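Long-range contacts in benzoate transport porin BenP (Acinetobacter baumannii AB307-0294, PDB 5DL8), which probably forms a substrate-selective pore that lets small molecules such as benzoate across the outer membrane: residues S89-V94 with Q106-D111; D136-A141 with Y202-Y207; G215-G220 with N227-G232. All blocks are in the same frame, centred on the assembly; numbering follows the deposited sequence. Where two conformers were deposited one is given.

Contact 1: residues S89-V94 with Q106-D111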
# COMPACT_ATOMS: atom_id res chain seq x y z
N SER A 89 -16.91 1.28 18.80
CA SER A 89 -18.10 0.53 18.52
C SER A 89 -18.08 -0.71 19.44
O SER A 89 -17.08 -1.07 20.06
CB SER A 89 -18.11 0.05 17.05
OG SER A 89 -16.95 -0.66 16.76
N SER A 90 -19.17 -1.42 19.43
CA SER A 90 -19.32 -2.58 20.29
C SER A 90 -18.64 -3.76 19.59
O SER A 90 -18.41 -3.73 18.36
CB SER A 90 -20.83 -2.80 20.56
OG SER A 90 -21.30 -3.33 19.33
N ASP A 91 -18.30 -4.77 20.33
CA ASP A 91 -17.49 -5.89 19.83
C ASP A 91 -18.40 -6.77 18.94
O ASP A 91 -19.43 -7.19 19.35
CB ASP A 91 -16.91 -6.65 21.00
CG ASP A 91 -15.87 -7.73 20.60
OD1 ASP A 91 -15.59 -7.91 19.39
OD2 ASP A 91 -15.34 -8.41 21.55
N LYS A 92 -18.06 -6.92 17.67
CA LYS A 92 -18.79 -7.84 16.73
C LYS A 92 -18.33 -9.28 16.87
O LYS A 92 -18.92 -10.20 16.29
CB LYS A 92 -18.54 -7.42 15.26
CG LYS A 92 -19.23 -6.10 14.85
CD LYS A 92 -19.08 -5.88 13.35
CE LYS A 92 -18.84 -4.44 13.02
NZ LYS A 92 -19.93 -3.61 13.45
N HIS A 93 -17.23 -9.48 17.60
CA HIS A 93 -16.71 -10.83 17.75
C HIS A 93 -16.38 -11.53 16.42
O HIS A 93 -16.42 -12.76 16.31
CB HIS A 93 -17.67 -11.71 18.60
CG HIS A 93 -17.89 -11.16 19.97
ND1 HIS A 93 -17.16 -11.58 21.05
CD2 HIS A 93 -18.70 -10.18 20.43
CE1 HIS A 93 -17.57 -10.93 22.13
NE2 HIS A 93 -18.48 -10.06 21.78
N VAL A 94 -15.94 -10.76 15.44
CA VAL A 94 -15.42 -11.25 14.19
C VAL A 94 -14.35 -10.28 13.73
O VAL A 94 -14.46 -9.09 13.97
CB VAL A 94 -16.57 -11.41 13.11
CG1 VAL A 94 -17.11 -10.09 12.65
CG2 VAL A 94 -16.13 -12.16 11.84
N GLN A 106 -12.22 -14.92 20.23
CA GLN A 106 -13.20 -14.34 19.28
C GLN A 106 -13.65 -12.92 19.59
O GLN A 106 -14.87 -12.63 19.60
CB GLN A 106 -14.47 -15.21 19.22
CG GLN A 106 -14.22 -16.65 18.83
CD GLN A 106 -14.67 -16.83 17.42
OE1 GLN A 106 -13.95 -16.48 16.44
NE2 GLN A 106 -15.92 -17.35 17.27
N SER A 107 -12.69 -12.11 20.01
CA SER A 107 -12.90 -10.76 20.42
C SER A 107 -12.05 -9.74 19.64
O SER A 107 -10.88 -9.90 19.46
CB SER A 107 -12.77 -10.62 21.94
OG SER A 107 -12.98 -9.27 22.41
N GLN A 108 -12.69 -8.69 19.14
CA GLN A 108 -11.94 -7.56 18.54
C GLN A 108 -11.25 -6.85 19.65
O GLN A 108 -11.83 -6.71 20.70
CB GLN A 108 -12.92 -6.59 17.90
CG GLN A 108 -13.76 -7.17 16.76
CD GLN A 108 -14.46 -6.10 16.00
OE1 GLN A 108 -15.72 -5.78 16.23
NE2 GLN A 108 -13.66 -5.44 15.11
N ALA A 109 -10.01 -6.41 19.44
CA ALA A 109 -9.26 -5.72 20.52
C ALA A 109 -9.98 -4.43 20.93
O ALA A 109 -10.62 -3.75 20.08
CB ALA A 109 -7.90 -5.29 19.97
N SER A 110 -9.86 -4.05 22.19
CA SER A 110 -10.55 -2.80 22.59
C SER A 110 -9.67 -1.58 22.31
O SER A 110 -10.18 -0.49 22.21
CB SER A 110 -11.10 -2.90 24.03
OG SER A 110 -10.03 -3.16 24.82
N ASP A 111 -8.37 -1.80 22.10
CA ASP A 111 -7.37 -0.75 21.76
C ASP A 111 -6.05 -1.42 21.23
O ASP A 111 -5.87 -2.62 21.38
CB ASP A 111 -7.16 0.23 22.94
CG ASP A 111 -6.35 -0.33 24.09
OD1 ASP A 111 -6.17 -1.51 24.22
OD2 ASP A 111 -5.80 0.40 24.90
O HOH W 1 -16.52 -3.22 16.32

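Contact 2: residues D136-A141 with Y202-Y207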
# COMPACT_ATOMS: atom_id res chain seq x y z
N ASP A 136 8.12 1.87 0.52
CA ASP A 136 7.23 2.22 -0.54
C ASP A 136 7.70 1.45 -1.81
O ASP A 136 8.22 2.06 -2.72
CB ASP A 136 7.25 3.75 -0.82
CG ASP A 136 6.23 4.16 -1.90
OD1 ASP A 136 5.35 3.34 -2.32
OD2 ASP A 136 6.29 5.31 -2.34
N LEU A 137 7.49 0.13 -1.80
CA LEU A 137 7.99 -0.81 -2.78
C LEU A 137 6.97 -1.85 -3.11
O LEU A 137 5.99 -2.11 -2.35
CB LEU A 137 9.20 -1.54 -2.20
CG LEU A 137 10.42 -0.59 -2.03
CD1 LEU A 137 11.38 -1.22 -1.07
CD2 LEU A 137 11.16 -0.18 -3.31
N PRO A 138 7.18 -2.53 -4.22
CA PRO A 138 6.51 -3.84 -4.40
C PRO A 138 6.66 -4.81 -3.18
O PRO A 138 7.69 -4.79 -2.48
CB PRO A 138 7.30 -4.39 -5.56
CG PRO A 138 7.57 -3.08 -6.38
CD PRO A 138 8.08 -2.20 -5.32
N VAL A 139 5.68 -5.65 -2.93
CA VAL A 139 5.58 -6.33 -1.70
C VAL A 139 5.35 -5.49 -0.36
O VAL A 139 4.45 -5.82 0.40
CB VAL A 139 6.85 -7.26 -1.39
CG1 VAL A 139 6.46 -8.23 -0.24
CG2 VAL A 139 7.36 -8.05 -2.61
N THR A 140 6.24 -4.50 -0.08
CA THR A 140 6.27 -3.77 1.15
C THR A 140 5.87 -2.35 0.84
O THR A 140 6.74 -1.51 0.51
CB THR A 140 7.66 -3.90 1.78
OG1 THR A 140 8.62 -3.34 0.94
CG2 THR A 140 8.00 -5.40 2.09
N ALA A 141 4.61 -2.00 0.87
CA ALA A 141 4.22 -0.58 0.50
C ALA A 141 3.73 0.28 1.69
O ALA A 141 3.71 -0.19 2.84
CB ALA A 141 3.14 -0.59 -0.60
N TYR A 202 15.88 -7.86 -0.84
CA TYR A 202 15.39 -7.18 -2.05
C TYR A 202 16.42 -6.23 -2.70
O TYR A 202 17.31 -5.76 -2.04
CB TYR A 202 14.04 -6.42 -1.78
CG TYR A 202 14.16 -5.15 -1.02
CD1 TYR A 202 14.29 -3.92 -1.69
CD2 TYR A 202 14.09 -5.14 0.37
CE1 TYR A 202 14.40 -2.74 -1.00
CE2 TYR A 202 14.23 -3.93 1.05
CZ TYR A 202 14.39 -2.74 0.38
OH TYR A 202 14.49 -1.55 1.11
N ILE A 203 16.21 -5.95 -3.98
CA ILE A 203 16.90 -4.83 -4.73
C ILE A 203 15.85 -4.10 -5.54
O ILE A 203 14.91 -4.74 -6.11
CB ILE A 203 18.17 -5.27 -5.51
CG1 ILE A 203 18.71 -4.22 -6.52
CG2 ILE A 203 17.93 -6.56 -6.21
CD1 ILE A 203 20.22 -4.32 -6.75
N ASP A 204 15.92 -2.75 -5.53
CA ASP A 204 15.05 -1.96 -6.36
C ASP A 204 15.88 -0.94 -7.08
O ASP A 204 16.66 -0.33 -6.45
CB ASP A 204 14.03 -1.28 -5.47
CG ASP A 204 13.05 -0.46 -6.22
OD1 ASP A 204 12.11 -1.05 -6.76
OD2 ASP A 204 13.22 0.79 -6.22
N LEU A 205 15.72 -0.77 -8.38
CA LEU A 205 16.47 0.14 -9.26
C LEU A 205 15.49 1.01 -10.04
O LEU A 205 14.42 0.46 -10.57
CB LEU A 205 17.29 -0.69 -10.25
CG LEU A 205 18.34 -1.61 -9.67
CD1 LEU A 205 19.15 -2.31 -10.78
CD2 LEU A 205 19.35 -0.85 -8.80
N ARG A 206 15.74 2.33 -10.00
CA ARG A 206 14.85 3.36 -10.64
C ARG A 206 15.66 4.23 -11.58
O ARG A 206 16.64 4.79 -11.18
CB ARG A 206 14.12 4.24 -9.60
CG ARG A 206 12.88 3.61 -8.96
CD ARG A 206 12.29 4.37 -7.72
NE ARG A 206 11.41 3.39 -7.00
CZ ARG A 206 10.31 3.64 -6.25
NH1 ARG A 206 9.93 4.90 -6.02
NH2 ARG A 206 9.59 2.61 -5.73
N TYR A 207 15.34 4.18 -12.88
CA TYR A 207 16.15 4.81 -13.93
C TYR A 207 15.25 5.77 -14.68
O TYR A 207 14.10 5.42 -15.02
CB TYR A 207 16.85 3.78 -14.87
CG TYR A 207 17.96 4.38 -15.76
CD1 TYR A 207 17.70 4.93 -16.99
CD2 TYR A 207 19.30 4.42 -15.32
CE1 TYR A 207 18.73 5.51 -17.74
CE2 TYR A 207 20.31 5.01 -16.05
CZ TYR A 207 20.03 5.52 -17.28
OH TYR A 207 21.09 6.07 -18.05

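Contact 3: residues G215-G220 with N227-G232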
# COMPACT_ATOMS: atom_id res chain seq x y z
N GLY A 215 11.75 4.01 -15.65
CA GLY A 215 11.55 2.57 -15.42
C GLY A 215 11.93 2.11 -13.99
O GLY A 215 12.71 2.70 -13.30
N GLU A 216 11.48 0.97 -13.59
CA GLU A 216 11.82 0.44 -12.25
C GLU A 216 12.03 -1.07 -12.41
O GLU A 216 11.25 -1.74 -13.08
CB GLU A 216 10.73 0.90 -11.23
CG GLU A 216 10.86 0.20 -9.86
CD GLU A 216 9.95 0.74 -8.78
OE1 GLU A 216 9.09 1.62 -9.05
OE2 GLU A 216 10.05 0.26 -7.61
N TYR A 217 13.09 -1.61 -11.86
CA TYR A 217 13.16 -3.03 -11.71
C TYR A 217 13.25 -3.39 -10.25
O TYR A 217 14.05 -2.79 -9.50
CB TYR A 217 14.45 -3.54 -12.36
CG TYR A 217 14.74 -4.98 -12.03
CD1 TYR A 217 13.96 -6.00 -12.59
CD2 TYR A 217 15.74 -5.34 -11.17
CE1 TYR A 217 14.18 -7.36 -12.25
CE2 TYR A 217 16.05 -6.69 -10.93
CZ TYR A 217 15.24 -7.70 -11.43
OH TYR A 217 15.46 -9.05 -11.14
N TYR A 218 12.52 -4.41 -9.83
CA TYR A 218 12.62 -4.86 -8.40
C TYR A 218 12.79 -6.34 -8.37
O TYR A 218 12.13 -7.09 -9.10
CB TYR A 218 11.26 -4.55 -7.68
CG TYR A 218 11.08 -5.11 -6.30
CD1 TYR A 218 11.48 -4.42 -5.20
CD2 TYR A 218 10.47 -6.34 -6.11
CE1 TYR A 218 11.28 -4.95 -3.90
CE2 TYR A 218 10.29 -6.90 -4.86
CZ TYR A 218 10.75 -6.22 -3.77
OH TYR A 218 10.51 -6.83 -2.56
N PHE A 219 13.57 -6.79 -7.42
CA PHE A 219 13.68 -8.23 -7.14
C PHE A 219 13.55 -8.42 -5.64
O PHE A 219 14.20 -7.73 -4.82
CB PHE A 219 14.94 -8.91 -7.66
CG PHE A 219 15.07 -10.40 -7.23
CD1 PHE A 219 14.24 -11.40 -7.75
CD2 PHE A 219 16.00 -10.79 -6.27
CE1 PHE A 219 14.37 -12.79 -7.37
CE2 PHE A 219 16.12 -12.17 -5.89
CZ PHE A 219 15.29 -13.16 -6.47
N GLY A 220 12.66 -9.35 -5.30
CA GLY A 220 12.45 -9.71 -3.88
C GLY A 220 12.54 -11.21 -3.62
O GLY A 220 11.79 -11.98 -4.22
N ASN A 227 9.90 -16.01 -4.82
CA ASN A 227 10.75 -14.97 -5.43
C ASN A 227 9.98 -14.16 -6.43
O ASN A 227 9.19 -14.68 -7.18
CB ASN A 227 11.95 -15.66 -6.07
CG ASN A 227 12.81 -16.35 -5.00
OD1 ASN A 227 12.95 -15.85 -3.87
ND2 ASN A 227 13.30 -17.54 -5.31
N LYS A 228 10.14 -12.87 -6.39
CA LYS A 228 9.31 -11.99 -7.21
C LYS A 228 10.15 -11.02 -8.01
O LYS A 228 11.06 -10.37 -7.49
CB LYS A 228 8.35 -11.28 -6.31
CG LYS A 228 7.46 -10.20 -6.92
CD LYS A 228 6.91 -9.45 -5.72
CE LYS A 228 5.79 -8.41 -5.95
NZ LYS A 228 4.42 -8.94 -6.22
N HIS A 229 9.86 -10.96 -9.31
CA HIS A 229 10.41 -9.91 -10.24
C HIS A 229 9.28 -8.93 -10.67
O HIS A 229 8.14 -9.34 -10.98
CB HIS A 229 11.04 -10.51 -11.53
CG HIS A 229 12.19 -11.42 -11.28
ND1 HIS A 229 13.50 -11.06 -11.54
CD2 HIS A 229 12.23 -12.70 -10.85
CE1 HIS A 229 14.31 -12.06 -11.20
NE2 HIS A 229 13.57 -13.07 -10.80
N TYR A 230 9.64 -7.66 -10.73
CA TYR A 230 8.79 -6.63 -11.22
C TYR A 230 9.57 -5.70 -12.16
O TYR A 230 10.66 -5.24 -11.85
CB TYR A 230 8.30 -5.82 -9.97
CG TYR A 230 7.67 -4.46 -10.35
CD1 TYR A 230 6.42 -4.43 -10.87
CD2 TYR A 230 8.33 -3.28 -10.22
CE1 TYR A 230 5.78 -3.27 -11.25
CE2 TYR A 230 7.73 -2.04 -10.60
CZ TYR A 230 6.39 -2.06 -11.04
OH TYR A 230 5.64 -1.00 -11.46
N VAL A 231 8.98 -5.41 -13.30
CA VAL A 231 9.42 -4.34 -14.21
C VAL A 231 8.26 -3.40 -14.43
O VAL A 231 7.11 -3.80 -14.88
CB VAL A 231 9.91 -4.83 -15.60
CG1 VAL A 231 10.51 -3.68 -16.41
CG2 VAL A 231 11.06 -5.75 -15.44
N GLY A 232 8.54 -2.15 -14.17
CA GLY A 232 7.49 -1.08 -14.35
C GLY A 232 8.09 -0.06 -15.34
O GLY A 232 9.21 0.28 -15.17
O HOH W 2 7.17 1.60 -10.75

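Contact 1: residues S89-V94 with Q106-D111
The carboxylate of Asp91 and the amide side chain of Gln108 run past each other in opposite senses, each reaching for the other segment's backbone. A chi1 of -171° swings the Asp91 carboxylate beside its carbonyl carbon and out to Ser107 and Gln108. OD1 of Asp91 accepts from Gln108 N at 3.0 Å, and OD2 of Asp91 takes the hydroxyl proton of Ser107 OG at 2.7 Å; both donors come on the syn side but tilted out of the carboxylate plane. A further donor, His93 N, meets Asp91 OD1 at 2.9 Å from the other face of that plane. The last bond is an Asx turn within 89-94, so one oxygen both shapes the loop and ties it to the strand.

The amide of Gln108 binds in the reverse direction. Its chain is extended beyond CG, which carries OE1 to the backbone of Lys92. There Gln108 OE1 accepts from Lys92 N at 3.0 Å, with the donor on a lone pair in the carbonyl plane. A water joins Gln108 OE1 to Ser89 OG and Ser90 O. On the way, Gln108 CG lies 3.5 Å from Val94 O, while the amide nitrogen is directed to Gly48 O, a weak bond.

At the other end of the contact, the imidazole of His93 donates from ND1 to Gln106 O at 2.9 Å. The bond is bent, 131° at the hydrogen, and the acceptor sits near the ring edge. Asp91 OD2 lies 3.4 Å above one face of the same ring, offset toward the rim.

Arg87 adds bonds to Ser89 O, Gln108 O and Ala109 O. The contact ties the loop after strand 72-87 to the start of strand 107-123 at an edge of the porin barrel, through an Asx turn and a G1 beta bulge at Gln106 and Ser107.

Contact 2: residues D136-A141 with Y202-Y207
Loop 136-141 belongs to the long connection between strands 132-133 and 151-153, which folds inward in the barrel and rests here on the lumen-facing side chains of strand 200-210. Leu137 makes the largest share of the contact, its two methyls divided between Tyr202 and Asp204, alternate residues on the same side of the strand. CD1 of Leu137 lies 3.4 Å from CE1 of Tyr202, with the two side chains at about a right angle. CD2 of Leu137 meets the carboxylate of Asp204, 3.5 Å from its CG.

The Tyr202 ring stands up toward the loop because CG sits between the backbone N and the carbonyl carbon (chi1 76°); its hydroxyl bonds to Glu168. Further along, Arg206 NH2 makes only a weak bond to Asp136 O, at 3.4 Å. The guanidinium is placed largely by other partners: NE of Arg206 pairs with the syn lone pair of Asp204 OD2 at 3.3 Å, and NH2 also reaches Tyr304 and Glu216. The arginine probably offsets part of the charge gathered by Asp204 and its close neighbour Glu216. An inward loop laid on charged and aromatic wall residues is characteristic of the constricted channel of OprD-family porins.

Contact 3: residues G215-G220 with N227-G232
Six backbone hydrogen bonds, paired two by two, hold Glu216 to Gly232, Tyr218 to Tyr230 and Gly220 to Lys228. They join strands 215-220 and 227-232 as neighbours in a beta hairpin, antiparallel at 176° with axes 4.8 Å apart. Tyr218 N, for example, meets Tyr230 O at 2.9 Å. Tyr217-Val231 and Phe219-His229 are the non-hydrogen-bonded pairs between them, and CA-H...O contacts, such as Tyr217 CA to Tyr230 O, add to the ladder.

The one direct side-chain hydrogen bond lies on the face of Tyr217, Phe219, His229 and Val231. Tyr217 and His229 lie side by side and point the same way, so that Tyr217 OH meets His229 ND1 at 2.8 Å, at the edge of the imidazole; either atom could be the donor.

Aromatic contact follows on the same face. CD1 of Phe219 lies 3.5 Å above the plane of the His229 ring, and the ring planes are 46° apart in an oblique pairing. The imidazole is thus held at one edge by a hydroxyl, with Phe219 CD1 over one face.

On the other face, Tyr230 turns its ring along the strand with CG anti to the backbone N (chi1 165°). Gly232 N lies 3.6 Å above the plane of that ring, toward its rim; glycine leaves space for the ring. CG of Glu216 touches the Tyr230 edge at CE2, 3.9 Å off, its carboxylate plane nearly perpendicular to the ring, and a water bridges Glu216 OE1 and Tyr230 OH. Arg206 and Lys249 are the stronger partners of these two polar ends.

The chemistry is consistent with a two-sided wall: an outward face of aromatic and aliphatic groups, its one imidazole hydrogen-bonded, probably at the lipid boundary, and an inward face of charged groups and tyrosines toward a water-filled pore.

How the contacts relate
Contacts 2 and 3 adjoin, with centres 7 Å apart: strands 200-210 and 213-222 are sheet neighbours, joined among others by Leu205 O and Tyr217 N at 2.8 Å. Where they meet, Asp204 OD1 lies 2.6 Å from Glu216 OE2, close enough to suggest that one carboxylate may hold a proton, with Arg206 nearby. Val139 of the inward loop packs on Tyr218. Contact 1, between a loop and the start of a strand, lies across the chain's centre, 35 Å from contact 2 and 39 Å from contact 3 between centres; its Lys92 side chain is about 10 Å from a calcium ion. Contact 3 is part of the barrel wall, contact 2 lays a loop on it, and contact 1 lies at the barrel's edge.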